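Putative protease (Parabacteroides distasonis ATCC 8503, PDB 3KD4) is of unproven function but is probably an exported protease. Local coordinates at residues Glu244-Val248 and Thr333-Gln339; Ile251-Ile255 and Leu293-Leu298; Glu306-Pro312 and Asp353-Ser359; Asp219-Lys223 and Gly270-Arg274. All blocks are in the same frame, centred on the assembly; numbering follows the deposited sequence. Where two conformers were deposited one is given.

Overall arrangement
All four contacts belong to one region of the chain, in which helices pack on a five-stranded antiparallel sheet. Interactions 1 and 2 share helix 244-258, their centres about 13 Å apart, and meet where V248 CA lies 4.0 Å from L298 CD2. Helix 287-300 then leads into strand 305-312, so interaction 2 also touches interaction 3, whose sheet includes the hairpin strand used in interaction 1. L358 of interaction 3 reaches interaction 4, with L358 CD1 3.6 Å from L222 CD1. Interactions 1 and 4 lie farthest apart, at about 26 Å between centres. The phosphate at interaction 4 probably comes from the crystallisation liquor and marks no known active site.

Interaction 1 of 4, residues Glu244-Val248 and Thr333-Gln339; sequences EQEKV and TVDGKDQ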
loop_
_atom_site.group_PDB
_atom_site.type_symbol
_atom_site.label_atom_id
_atom_site.label_comp_id
_atom_site.label_asym_id
_atom_site.label_seq_id
_atom_site.Cartn_x
_atom_site.Cartn_y
_atom_site.Cartn_z
ATOM N N GLU A 244 -4.246 17.941 26.851
ATOM C CA GLU A 244 -3.669 17.897 25.515
ATOM C C GLU A 244 -4.269 16.807 24.642
ATOM O O GLU A 244 -4.424 16.998 23.445
ATOM C CB GLU A 244 -2.174 17.734 25.622
ATOM C CG GLU A 244 -1.524 18.988 26.099
ATOM C CD GLU A 244 -0.012 18.905 26.082
ATOM O OE1 GLU A 244 0.543 17.926 25.521
ATOM O OE2 GLU A 244 0.617 19.838 26.635
ATOM N N GLN A 245 -4.640 15.676 25.243
ATOM C CA GLN A 245 -5.191 14.601 24.466
ATOM C C GLN A 245 -6.529 15.019 23.836
ATOM O O GLN A 245 -6.843 14.647 22.695
ATOM C CB GLN A 245 -5.348 13.340 25.302
ATOM C CG GLN A 245 -5.844 12.127 24.493
ATOM C CD GLN A 245 -4.848 11.709 23.419
ATOM O OE1 GLN A 245 -3.721 11.398 23.730
ATOM N NE2 GLN A 245 -5.265 11.723 22.156
ATOM N N GLU A 246 -7.315 15.782 24.591
ATOM C CA GLU A 246 -8.623 16.204 24.123
ATOM C C GLU A 246 -8.410 17.088 22.891
ATOM O O GLU A 246 -9.130 16.984 21.927
ATOM C CB GLU A 246 -9.381 16.974 25.228
ATOM C CG GLU A 246 -10.745 17.449 24.765
ATOM C CD GLU A 246 -11.533 18.207 25.825
ATOM O OE1 GLU A 246 -11.257 18.031 27.038
ATOM O OE2 GLU A 246 -12.427 18.992 25.429
ATOM N N LYS A 247 -7.400 17.947 22.942
ATOM C CA LYS A 247 -7.102 18.820 21.822
ATOM C C LYS A 247 -6.759 18.043 20.560
ATOM O O LYS A 247 -7.242 18.380 19.469
ATOM C CB LYS A 247 -5.965 19.759 22.160
ATOM C CG LYS A 247 -6.246 20.730 23.269
ATOM C CD LYS A 247 -5.039 21.607 23.410
ATOM C CE LYS A 247 -5.214 22.720 24.401
ATOM N NZ LYS A 247 -3.969 23.554 24.330
ATOM N N VAL A 248 -5.928 17.012 20.696
ATOM C CA VAL A 248 -5.593 16.152 19.552
ATOM C C VAL A 248 -6.883 15.521 19.009
ATOM O O VAL A 248 -7.140 15.523 17.800
ATOM C CB VAL A 248 -4.541 15.040 19.915
ATOM C CG1 VAL A 248 -4.371 14.035 18.740
ATOM C CG2 VAL A 248 -3.191 15.666 20.339
ATOM N N THR A 333 3.139 15.169 19.928
ATOM C CA THR A 333 3.691 14.978 21.273
ATOM C C THR A 333 2.669 15.462 22.293
ATOM O O THR A 333 2.365 16.648 22.330
ATOM C CB THR A 333 4.980 15.744 21.445
ATOM O OG1 THR A 333 5.860 15.362 20.391
ATOM C CG2 THR A 333 5.634 15.437 22.815
ATOM N N VAL A 334 2.124 14.533 23.071
ATOM C CA VAL A 334 1.036 14.801 24.003
ATOM C C VAL A 334 1.562 14.529 25.420
ATOM O O VAL A 334 1.881 13.377 25.754
ATOM C CB VAL A 334 -0.166 13.900 23.672
ATOM C CG1 VAL A 334 -1.257 13.987 24.751
ATOM C CG2 VAL A 334 -0.711 14.223 22.236
ATOM N N ASP A 335 1.704 15.580 26.231
ATOM C CA ASP A 335 2.290 15.427 27.583
ATOM C C ASP A 335 3.625 14.646 27.522
ATOM O O ASP A 335 3.837 13.677 28.248
ATOM C CB ASP A 335 1.312 14.719 28.531
ATOM C CG ASP A 335 -0.057 15.340 28.529
ATOM O OD1 ASP A 335 -0.160 16.598 28.502
ATOM O OD2 ASP A 335 -1.047 14.569 28.578
ATOM N N GLY A 336 4.502 15.036 26.612
ATOM C CA GLY A 336 5.845 14.449 26.576
ATOM C C GLY A 336 5.945 13.062 25.944
ATOM O O GLY A 336 7.032 12.461 25.956
ATOM N N LYS A 337 4.832 12.552 25.409
ATOM C CA LYS A 337 4.792 11.212 24.783
ATOM C C LYS A 337 4.196 11.291 23.375
ATOM O O LYS A 337 3.075 11.804 23.185
ATOM C CB LYS A 337 3.944 10.237 25.592
ATOM C CG LYS A 337 4.284 10.199 27.113
ATOM C CD LYS A 337 3.532 9.069 27.830
ATOM C CE LYS A 337 3.476 9.281 29.340
ATOM N NZ LYS A 337 2.940 8.041 30.055
ATOM N N ASP A 338 4.912 10.728 22.416
ATOM C CA ASP A 338 4.489 10.784 21.048
ATOM C C ASP A 338 3.393 9.792 20.715
ATOM O O ASP A 338 3.401 8.682 21.181
ATOM C CB ASP A 338 5.675 10.551 20.133
ATOM C CG ASP A 338 6.595 11.719 20.071
ATOM O OD1 ASP A 338 6.233 12.829 20.549
ATOM O OD2 ASP A 338 7.699 11.518 19.505
ATOM N N GLN A 339 2.457 10.207 19.858
ATOM C CA GLN A 339 1.518 9.285 19.254
ATOM C C GLN A 339 1.471 9.601 17.780
ATOM O O GLN A 339 1.773 10.736 17.364
ATOM C CB GLN A 339 0.119 9.382 19.919
ATOM C CG GLN A 339 -0.562 10.726 19.722
ATOM C CD GLN A 339 -1.773 10.893 20.629
ATOM O OE1 GLN A 339 -2.879 11.080 20.154
ATOM N NE2 GLN A 339 -1.562 10.819 21.927
HETATM O O HOH W 1 -2.656 17.625 29.289
HETATM O O HOH W 2 -3.548 14.847 27.949
#
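E244 and Q245, at the start of helix 244-258, grip a beta hairpin whose type I' turn runs from V334 to K337. E244 holds its CG beside the backbone N (chi1 -72°) and extends along the turn, where its OE1 takes the backbone N of D335 at 2.7 Å, from well above the carboxylate plane. Next to D335 in the hairpin, V334 lies against the helix. Its CG1 lies 3.7 Å from Q245 OE1, while its CG2 presses on V248 CG2 at 3.4 Å, tighter than usual van der Waals contact. Q245 bends at chi2 (64°) to lay its amide almost coplanar with that of Q339, and the two exchange a pair of nearly straight hydrogen bonds on in-plane lone pairs: Q339 NE2 to Q245 OE1 at 2.9 Å and Q245 NE2 to Q339 OE1 at 3.2 Å. N249 gives Q245 NE2 a second acceptor. Two waters donate to the D335 carboxylate and accept from the backbone N of E244 and Q245. The E244 and D335 carboxylates come as near as 3.3 Å (OE1 to OD1), so their like charges should repel, a cost probably eased by these waters and by the turn's own N-H.

Interaction 2 of 4, residues Ile251-Ile255 and Leu293-Leu298; sequences IRDHI and LLNVML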
loop_
_atom_site.group_PDB
_atom_site.type_symbol
_atom_site.label_atom_id
_atom_site.label_comp_id
_atom_site.label_asym_id
_atom_site.label_seq_id
_atom_site.Cartn_x
_atom_site.Cartn_y
_atom_site.Cartn_z
ATOM N N ILE A 251 -9.066 17.972 16.986
ATOM C CA ILE A 251 -8.494 18.323 15.690
ATOM C C ILE A 251 -8.586 17.130 14.723
ATOM O O ILE A 251 -9.105 17.251 13.610
ATOM C CB ILE A 251 -7.042 18.828 15.816
ATOM C CG1 ILE A 251 -6.966 20.097 16.691
ATOM C CG2 ILE A 251 -6.410 19.063 14.407
ATOM C CD1 ILE A 251 -7.702 21.301 16.149
ATOM N N ARG A 252 -8.099 15.978 15.156
ATOM C CA ARG A 252 -8.172 14.753 14.364
ATOM C C ARG A 252 -9.601 14.443 13.913
ATOM O O ARG A 252 -9.835 14.140 12.759
ATOM C CB ARG A 252 -7.628 13.583 15.182
ATOM C CG ARG A 252 -7.360 12.325 14.401
ATOM C CD ARG A 252 -7.077 11.135 15.336
ATOM N NE ARG A 252 -8.234 10.935 16.193
ATOM C CZ ARG A 252 -8.280 11.121 17.511
ATOM N NH1 ARG A 252 -7.187 11.451 18.213
ATOM N NH2 ARG A 252 -9.444 10.951 18.148
ATOM N N ASP A 253 -10.553 14.499 14.835
ATOM C CA ASP A 253 -11.940 14.171 14.510
ATOM C C ASP A 253 -12.530 15.197 13.576
ATOM O O ASP A 253 -13.260 14.841 12.659
ATOM C CB ASP A 253 -12.793 14.080 15.774
ATOM C CG ASP A 253 -12.442 12.860 16.621
ATOM O OD1 ASP A 253 -11.781 11.938 16.092
ATOM O OD2 ASP A 253 -12.810 12.832 17.811
ATOM N N HIS A 254 -12.229 16.477 13.792
ATOM C CA HIS A 254 -12.706 17.473 12.843
ATOM C C HIS A 254 -12.256 17.167 11.417
ATOM O O HIS A 254 -13.054 17.251 10.486
ATOM C CB HIS A 254 -12.261 18.873 13.178
ATOM C CG HIS A 254 -12.872 19.892 12.271
ATOM N ND1 HIS A 254 -14.154 20.368 12.454
ATOM C CD2 HIS A 254 -12.408 20.473 11.137
ATOM C CE1 HIS A 254 -14.441 21.221 11.485
ATOM N NE2 HIS A 254 -13.394 21.311 10.679
ATOM N N ILE A 255 -10.978 16.803 11.260
ATOM C CA ILE A 255 -10.452 16.504 9.953
ATOM C C ILE A 255 -11.041 15.229 9.384
ATOM O O ILE A 255 -11.499 15.218 8.244
ATOM C CB ILE A 255 -8.888 16.503 9.907
ATOM C CG1 ILE A 255 -8.391 17.940 10.054
ATOM C CG2 ILE A 255 -8.428 15.953 8.564
ATOM C CD1 ILE A 255 -7.002 18.129 10.636
ATOM N N LEU A 293 -2.331 19.663 6.830
ATOM C CA LEU A 293 -3.425 20.363 7.512
ATOM C C LEU A 293 -3.497 19.986 9.012
ATOM O O LEU A 293 -3.575 20.843 9.917
ATOM C CB LEU A 293 -4.755 20.052 6.816
ATOM C CG LEU A 293 -5.971 20.701 7.482
ATOM C CD1 LEU A 293 -5.755 22.236 7.563
ATOM C CD2 LEU A 293 -7.315 20.346 6.771
ATOM N N LEU A 294 -3.448 18.693 9.272
ATOM C CA LEU A 294 -3.474 18.174 10.632
ATOM C C LEU A 294 -2.246 18.697 11.413
ATOM O O LEU A 294 -2.361 19.194 12.517
ATOM C CB LEU A 294 -3.481 16.645 10.538
ATOM C CG LEU A 294 -3.462 15.762 11.781
ATOM C CD1 LEU A 294 -4.668 16.045 12.702
ATOM C CD2 LEU A 294 -3.371 14.275 11.355
ATOM N N ASN A 295 -1.061 18.582 10.813
ATOM C CA ASN A 295 0.161 19.116 11.419
ATOM C C ASN A 295 0.059 20.622 11.760
ATOM O O ASN A 295 0.388 21.036 12.886
ATOM C CB ASN A 295 1.334 18.844 10.462
ATOM C CG ASN A 295 2.657 19.310 11.013
ATOM O OD1 ASN A 295 3.033 18.975 12.134
ATOM N ND2 ASN A 295 3.354 20.115 10.232
ATOM N N VAL A 296 -0.410 21.425 10.815
ATOM C CA VAL A 296 -0.561 22.873 11.038
ATOM C C VAL A 296 -1.542 23.140 12.189
ATOM O O VAL A 296 -1.286 23.953 13.069
ATOM C CB VAL A 296 -1.062 23.578 9.775
ATOM C CG1 VAL A 296 -1.580 24.992 10.092
ATOM C CG2 VAL A 296 0.060 23.600 8.696
HETATM N N MSE A 297 -2.644 22.411 12.201
HETATM C CA MSE A 297 -3.682 22.653 13.203
HETATM C C MSE A 297 -3.225 22.162 14.574
HETATM O O MSE A 297 -3.384 22.873 15.578
HETATM C CB MSE A 297 -4.984 21.994 12.770
HETATM C CG MSE A 297 -5.584 22.667 11.582
HETATM SE SE MSE A 297 -7.375 21.997 11.083
HETATM C CE MSE A 297 -8.355 23.001 12.457
ATOM N N LEU A 298 -2.657 20.955 14.638
ATOM C CA LEU A 298 -2.099 20.474 15.920
ATOM C C LEU A 298 -1.083 21.452 16.510
ATOM O O LEU A 298 -1.198 21.845 17.671
ATOM C CB LEU A 298 -1.466 19.096 15.787
ATOM C CG LEU A 298 -2.444 17.962 15.474
ATOM C CD1 LEU A 298 -1.656 16.692 15.089
ATOM C CD2 LEU A 298 -3.378 17.709 16.653
#
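L293 touches I255 at the near end of this helix pair: its CG sits 4.2 Å from I255 CD1, and its side chain also leans on I276 and L280 of helix 276-282. Helices 244-258 and 287-300 run roughly antiparallel here, their short axes 10.2 Å apart at an angle of 145°. L294 comes next and does much of the work. With CG swung away from the backbone N (chi1 178°), its CD1 rests against both isoleucines, 3.7 Å from I255 CD1 and 3.9 Å from I251 CG2, while I255 CD1 comes down to 3.5 Å from L294 CA. One turn on, M297, modelled as selenomethionine, receives I251 CG2 against its CB at 3.6 Å. Its chain then bends at chi3 to carry the selenium to I255 CD1, 3.9 Å away, and M297 also touches A234 of helix 228-238. L298 ends the row by setting CD2 against I251 CB, and with L294 it also reaches V330 of the sheet. The contact thus packs helix 244-258 on helix 287-300, next to the antiparallel sheet met at V330. No hydrogen bond crosses between the two segments, so their mutual cohesion is that of branched aliphatic chains and one selenium, and rests on shape and exclusion of water rather than on directed bonds.

Interaction 3 of 4, residues Glu306-Pro312 and Asp353-Ser359; sequences EVLAVYP and DKVVSLS
L308 and V355 pack on one face of an antiparallel strand pair; L308, with CG beside its backbone N (chi1 -49°), sends CD1 to V355 CG1 at 3.8 Å and CD2 to S357. The pair belongs to a five-stranded antiparallel sheet, and the far edge of strand 305-312 bonds to strand 327-334. V310 shares the L308 face, and L346 of helix 346-349 touches both. On the other face are A309, Y311 and V356; L215 of helix 211-222 meets Y311 and V356, A309 touches I325, and Y311 CE1 passes V356 CG2 at 4.1 Å. Between the faces run the backbone bonds, with A309 and V356 joined both ways, as are Y311 and K354. The shortest of these are A309 N to V356 O and Y311 N to K354 O, each 2.8 Å. Past the strand, L358 N still reaches V307 O at 3.1 Å, and its side chain turns back over V307. At the other end of the pair D353 makes a salt bridge with R349. Past V307, S357 OG accepts from T361 N. E306 extends its carboxylate to S359, though the modelled separation of OE2 and S359 OG is too short to be trusted. One water donates to E306 OE1 at 2.6 Å and sits 2.8 Å from S357 OG.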
loop_
_atom_site.group_PDB
_atom_site.type_symbol
_atom_site.label_atom_id
_atom_site.label_comp_id
_atom_site.label_asym_id
_atom_site.label_seq_id
_atom_site.Cartn_x
_atom_site.Cartn_y
_atom_site.Cartn_z
ATOM N N GLU A 306 4.770 16.932 13.784
ATOM C CA GLU A 306 5.547 16.901 12.542
ATOM C C GLU A 306 5.001 15.852 11.573
ATOM O O GLU A 306 4.533 14.792 12.001
ATOM C CB GLU A 306 6.980 16.495 12.872
ATOM C CG GLU A 306 7.993 17.583 12.879
ATOM C CD GLU A 306 9.429 17.014 12.935
ATOM O OE1 GLU A 306 9.773 16.435 13.973
ATOM O OE2 GLU A 306 10.163 17.130 11.925
ATOM N N VAL A 307 5.141 16.109 10.278
ATOM C CA VAL A 307 4.806 15.132 9.247
ATOM C C VAL A 307 5.933 14.092 9.180
ATOM O O VAL A 307 7.124 14.412 9.357
ATOM C CB VAL A 307 4.546 15.822 7.879
ATOM C CG1 VAL A 307 4.280 14.797 6.782
ATOM C CG2 VAL A 307 3.365 16.822 8.000
ATOM N N LEU A 308 5.546 12.840 8.958
ATOM C CA LEU A 308 6.477 11.732 8.804
ATOM C C LEU A 308 6.272 11.083 7.454
ATOM O O LEU A 308 5.142 10.929 6.988
ATOM C CB LEU A 308 6.222 10.666 9.883
ATOM C CG LEU A 308 6.110 11.122 11.341
ATOM C CD1 LEU A 308 5.895 9.892 12.263
ATOM C CD2 LEU A 308 7.371 11.914 11.758
ATOM N N ALA A 309 7.372 10.681 6.855
ATOM C CA ALA A 309 7.380 9.888 5.646
ATOM C C ALA A 309 7.718 8.434 6.005
ATOM O O ALA A 309 8.611 8.180 6.820
ATOM C CB ALA A 309 8.393 10.452 4.641
ATOM N N VAL A 310 7.004 7.492 5.391
ATOM C CA VAL A 310 7.232 6.067 5.598
ATOM C C VAL A 310 7.766 5.455 4.316
ATOM O O VAL A 310 7.129 5.564 3.242
ATOM C CB VAL A 310 5.896 5.344 6.005
ATOM C CG1 VAL A 310 6.140 3.859 6.370
ATOM C CG2 VAL A 310 5.202 6.102 7.175
ATOM N N TYR A 311 8.946 4.854 4.422
ATOM C CA TYR A 311 9.619 4.182 3.333
ATOM C C TYR A 311 9.662 2.686 3.588
ATOM O O TYR A 311 9.634 2.243 4.745
ATOM C CB TYR A 311 11.091 4.595 3.276
ATOM C CG TYR A 311 11.362 6.034 2.982
ATOM C CD1 TYR A 311 11.449 6.977 4.000
ATOM C CD2 TYR A 311 11.538 6.456 1.682
ATOM C CE1 TYR A 311 11.750 8.321 3.694
ATOM C CE2 TYR A 311 11.817 7.754 1.393
ATOM C CZ TYR A 311 11.922 8.677 2.387
ATOM O OH TYR A 311 12.165 9.971 2.015
ATOM N N PRO A 312 9.819 1.900 2.514
ATOM C CA PRO A 312 10.131 0.489 2.688
ATOM C C PRO A 312 11.369 0.313 3.515
ATOM O O PRO A 312 12.313 1.126 3.456
ATOM C CB PRO A 312 10.362 -0.022 1.259
ATOM C CG PRO A 312 9.666 0.955 0.376
ATOM C CD PRO A 312 9.681 2.287 1.097
ATOM N N ASP A 353 9.199 -1.099 8.314
ATOM C CA ASP A 353 9.346 0.092 7.496
ATOM C C ASP A 353 10.278 1.091 8.175
ATOM O O ASP A 353 10.536 0.992 9.353
ATOM C CB ASP A 353 7.987 0.763 7.309
ATOM C CG ASP A 353 6.992 -0.121 6.543
ATOM O OD1 ASP A 353 7.416 -1.022 5.785
ATOM O OD2 ASP A 353 5.784 0.083 6.734
ATOM N N LYS A 354 10.757 2.040 7.395
ATOM C CA LYS A 354 11.626 3.103 7.878
ATOM C C LYS A 354 10.797 4.371 7.913
ATOM O O LYS A 354 10.194 4.756 6.909
ATOM C CB LYS A 354 12.838 3.250 6.960
ATOM C CG LYS A 354 14.018 2.389 7.375
ATOM C CD LYS A 354 15.115 2.335 6.302
ATOM C CE LYS A 354 16.203 1.318 6.679
ATOM N NZ LYS A 354 17.461 1.616 5.947
ATOM N N VAL A 355 10.750 5.005 9.066
ATOM C CA VAL A 355 9.924 6.188 9.267
ATOM C C VAL A 355 10.853 7.354 9.533
ATOM O O VAL A 355 11.738 7.265 10.391
ATOM C CB VAL A 355 8.947 5.955 10.411
ATOM C CG1 VAL A 355 8.125 7.216 10.739
ATOM C CG2 VAL A 355 8.072 4.751 10.068
ATOM N N VAL A 356 10.694 8.423 8.761
ATOM C CA VAL A 356 11.567 9.598 8.905
ATOM C C VAL A 356 10.744 10.860 8.943
ATOM O O VAL A 356 9.879 11.061 8.055
ATOM C CB VAL A 356 12.566 9.681 7.741
ATOM C CG1 VAL A 356 13.564 10.813 7.996
ATOM C CG2 VAL A 356 13.276 8.349 7.519
ATOM N N SER A 357 10.966 11.723 9.939
ATOM C CA SER A 357 10.303 13.021 9.969
ATOM C C SER A 357 10.798 13.917 8.797
ATOM O O SER A 357 11.880 13.700 8.266
ATOM C CB SER A 357 10.587 13.726 11.291
ATOM O OG SER A 357 11.917 14.188 11.334
ATOM N N LEU A 358 10.008 14.900 8.395
ATOM C CA LEU A 358 10.422 15.853 7.342
ATOM C C LEU A 358 11.622 16.728 7.707
ATOM O O LEU A 358 12.312 17.242 6.820
ATOM C CB LEU A 358 9.261 16.743 6.884
ATOM C CG LEU A 358 8.041 16.061 6.236
ATOM C CD1 LEU A 358 7.224 17.026 5.360
ATOM C CD2 LEU A 358 8.377 14.815 5.457
ATOM N N SER A 359 11.910 16.836 8.995
ATOM C CA SER A 359 13.131 17.471 9.454
ATOM C C SER A 359 14.276 16.465 9.444
ATOM O O SER A 359 15.358 16.818 9.816
ATOM C CB SER A 359 12.951 18.070 10.852
ATOM O OG SER A 359 12.601 17.073 11.791
HETATM O O HOH W 3 11.891 14.969 14.021
#

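Interaction 4 of 4, residues Asp219-Lys223 and Gly270-Arg274; sequences DKRLK and GYTVR. With PO4 (phosphate ion), chain E.
L222 meets V273 where this contact, which joins helix 211-222 to the loop between strand 260-261 and helix 276-282, is tightest: L222 CD2 lies 3.4 Å from V273 CG1, closer than carbons normally pack, and 3.7 Å from V273 CG2. The two side chains cross at about a right angle, and a single leucine methyl sits against both branches of the valine. L222 keeps CG beside its backbone N (chi1 -73°) and then runs extended into the loop. Behind them L288 of helix 287-300 touches both residues, and L358 leans on L222, so this apolar end continues into the interior.

R221, the residue after the phosphate-binding K220, makes the polar half of the contact, and it is modelled in two positions. In the one described, its chain passes T272 and bends at chi3 (102°) to bring the guanidinium to the backbone of the loop. NH1 donates to G270 O at 3.0 Å, somewhat out of the guanidinium plane, and NH2 adds a weak bond to the same oxygen at 3.3 Å. Nearby, Y271 hydrogen-bonds a glycerol through its hydroxyl.

The solvent side is looser and never reaches the loop. K220 stretches out to a phosphate, NZ to O3 at 2.7 Å, and K223 folds back to D219, NZ to OD1 at 2.8 Å, in a salt bridge within the same segment. The chemistry thus divides: L222 and V273 are held by apolar contact, whereas beside them a charged guanidinium grips one neutral backbone carbonyl through one hydrogen bond and a weak second.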
loop_
_atom_site.group_PDB
_atom_site.type_symbol
_atom_site.label_atom_id
_atom_site.label_comp_id
_atom_site.label_asym_id
_atom_site.label_seq_id
_atom_site.Cartn_x
_atom_site.Cartn_y
_atom_site.Cartn_z
ATOM N N ASP A 219 9.115 19.829 3.003
ATOM C CA ASP A 219 8.667 20.604 4.135
ATOM C C ASP A 219 8.549 22.090 3.801
ATOM O O ASP A 219 7.563 22.725 4.158
ATOM C CB ASP A 219 9.650 20.412 5.253
ATOM C CG ASP A 219 9.092 20.770 6.626
ATOM O OD1 ASP A 219 7.877 21.034 6.827
ATOM O OD2 ASP A 219 9.929 20.713 7.526
ATOM N N LYS A 220 9.552 22.637 3.107
ATOM C CA LYS A 220 9.542 24.072 2.764
ATOM C C LYS A 220 8.338 24.387 1.903
ATOM O O LYS A 220 7.691 25.381 2.105
ATOM C CB LYS A 220 10.817 24.503 2.032
ATOM C CG LYS A 220 12.015 24.580 2.957
ATOM C CD LYS A 220 13.361 24.823 2.213
ATOM C CE LYS A 220 14.578 24.581 3.164
ATOM N NZ LYS A 220 15.866 24.835 2.446
ATOM N N ARG A 221 8.067 23.522 0.944
ATOM C CA ARG A 221 6.952 23.697 0.030
ATOM C C ARG A 221 5.635 23.565 0.797
ATOM O O ARG A 221 4.684 24.317 0.539
ATOM C CB ARG A 221 7.070 22.707 -1.148
ATOM C CG ARG A 221 8.348 22.969 -2.000
ATOM C CD ARG A 221 8.697 21.901 -3.056
ATOM N NE ARG A 221 8.350 22.264 -4.428
ATOM C CZ ARG A 221 7.435 21.628 -5.139
ATOM N NH1 ARG A 221 6.779 20.632 -4.597
ATOM N NH2 ARG A 221 7.158 21.981 -6.376
ATOM N N LEU A 222 5.586 22.626 1.743
ATOM C CA LEU A 222 4.370 22.460 2.546
ATOM C C LEU A 222 4.077 23.742 3.310
ATOM O O LEU A 222 2.914 24.144 3.415
ATOM C CB LEU A 222 4.485 21.289 3.505
ATOM C CG LEU A 222 4.421 19.900 2.882
ATOM C CD1 LEU A 222 4.423 18.831 3.946
ATOM C CD2 LEU A 222 3.213 19.754 1.999
ATOM N N LYS A 223 5.141 24.383 3.806
ATOM C CA LYS A 223 5.040 25.564 4.668
ATOM C C LYS A 223 4.847 26.865 3.898
ATOM O O LYS A 223 4.622 27.889 4.502
ATOM C CB LYS A 223 6.263 25.685 5.583
ATOM C CG LYS A 223 6.354 24.620 6.690
ATOM C CD LYS A 223 7.770 24.522 7.255
ATOM C CE LYS A 223 7.857 23.965 8.709
ATOM N NZ LYS A 223 7.263 22.601 9.065
ATOM N N GLY A 270 3.144 17.463 -8.730
ATOM C CA GLY A 270 4.485 18.057 -8.620
ATOM C C GLY A 270 5.052 18.060 -7.201
ATOM O O GLY A 270 5.866 18.931 -6.853
ATOM N N TYR A 271 4.641 17.084 -6.394
ATOM C CA TYR A 271 5.052 17.008 -4.997
ATOM C C TYR A 271 4.716 18.285 -4.195
ATOM O O TYR A 271 5.510 18.743 -3.374
ATOM C CB TYR A 271 6.562 16.666 -4.880
ATOM C CG TYR A 271 6.889 15.364 -5.524
ATOM C CD1 TYR A 271 6.752 14.176 -4.823
ATOM C CD2 TYR A 271 7.244 15.301 -6.865
ATOM C CE1 TYR A 271 7.021 12.968 -5.405
ATOM C CE2 TYR A 271 7.532 14.077 -7.470
ATOM C CZ TYR A 271 7.391 12.923 -6.743
ATOM O OH TYR A 271 7.679 11.724 -7.316
ATOM N N THR A 272 3.514 18.823 -4.385
ATOM C CA THR A 272 3.125 19.864 -3.424
ATOM C C THR A 272 1.636 19.793 -3.149
ATOM O O THR A 272 1.001 18.730 -3.371
ATOM C CB THR A 272 3.655 21.300 -3.805
ATOM O OG1 THR A 272 3.412 22.253 -2.719
ATOM C CG2 THR A 272 3.026 21.761 -5.103
ATOM N N VAL A 273 1.147 20.837 -2.500
ATOM C CA VAL A 273 -0.165 20.869 -1.890
ATOM C C VAL A 273 -0.848 22.112 -2.350
ATOM O O VAL A 273 -0.180 23.064 -2.744
ATOM C CB VAL A 273 -0.052 20.891 -0.347
ATOM C CG1 VAL A 273 0.377 19.499 0.172
ATOM C CG2 VAL A 273 0.878 22.043 0.188
ATOM N N ARG A 274 -2.182 22.109 -2.339
ATOM C CA ARG A 274 -2.900 23.355 -2.467
ATOM C C ARG A 274 -2.628 24.171 -1.225
ATOM O O ARG A 274 -2.186 23.667 -0.189
ATOM C CB ARG A 274 -4.400 23.156 -2.609
ATOM C CG ARG A 274 -4.796 22.560 -3.952
ATOM C CD ARG A 274 -6.271 22.197 -3.932
ATOM N NE ARG A 274 -6.502 21.031 -3.090
ATOM C CZ ARG A 274 -7.639 20.737 -2.476
ATOM N NH1 ARG A 274 -8.734 21.484 -2.611
ATOM N NH2 ARG A 274 -7.684 19.658 -1.719
HETATM P P PO4 E . 18.626 23.935 4.880
HETATM O O1 PO4 E . 19.276 23.523 3.565
HETATM O O2 PO4 E . 19.368 25.124 5.478
HETATM O O3 PO4 E . 17.176 24.267 4.720
HETATM O O4 PO4 E . 18.715 22.877 5.971
#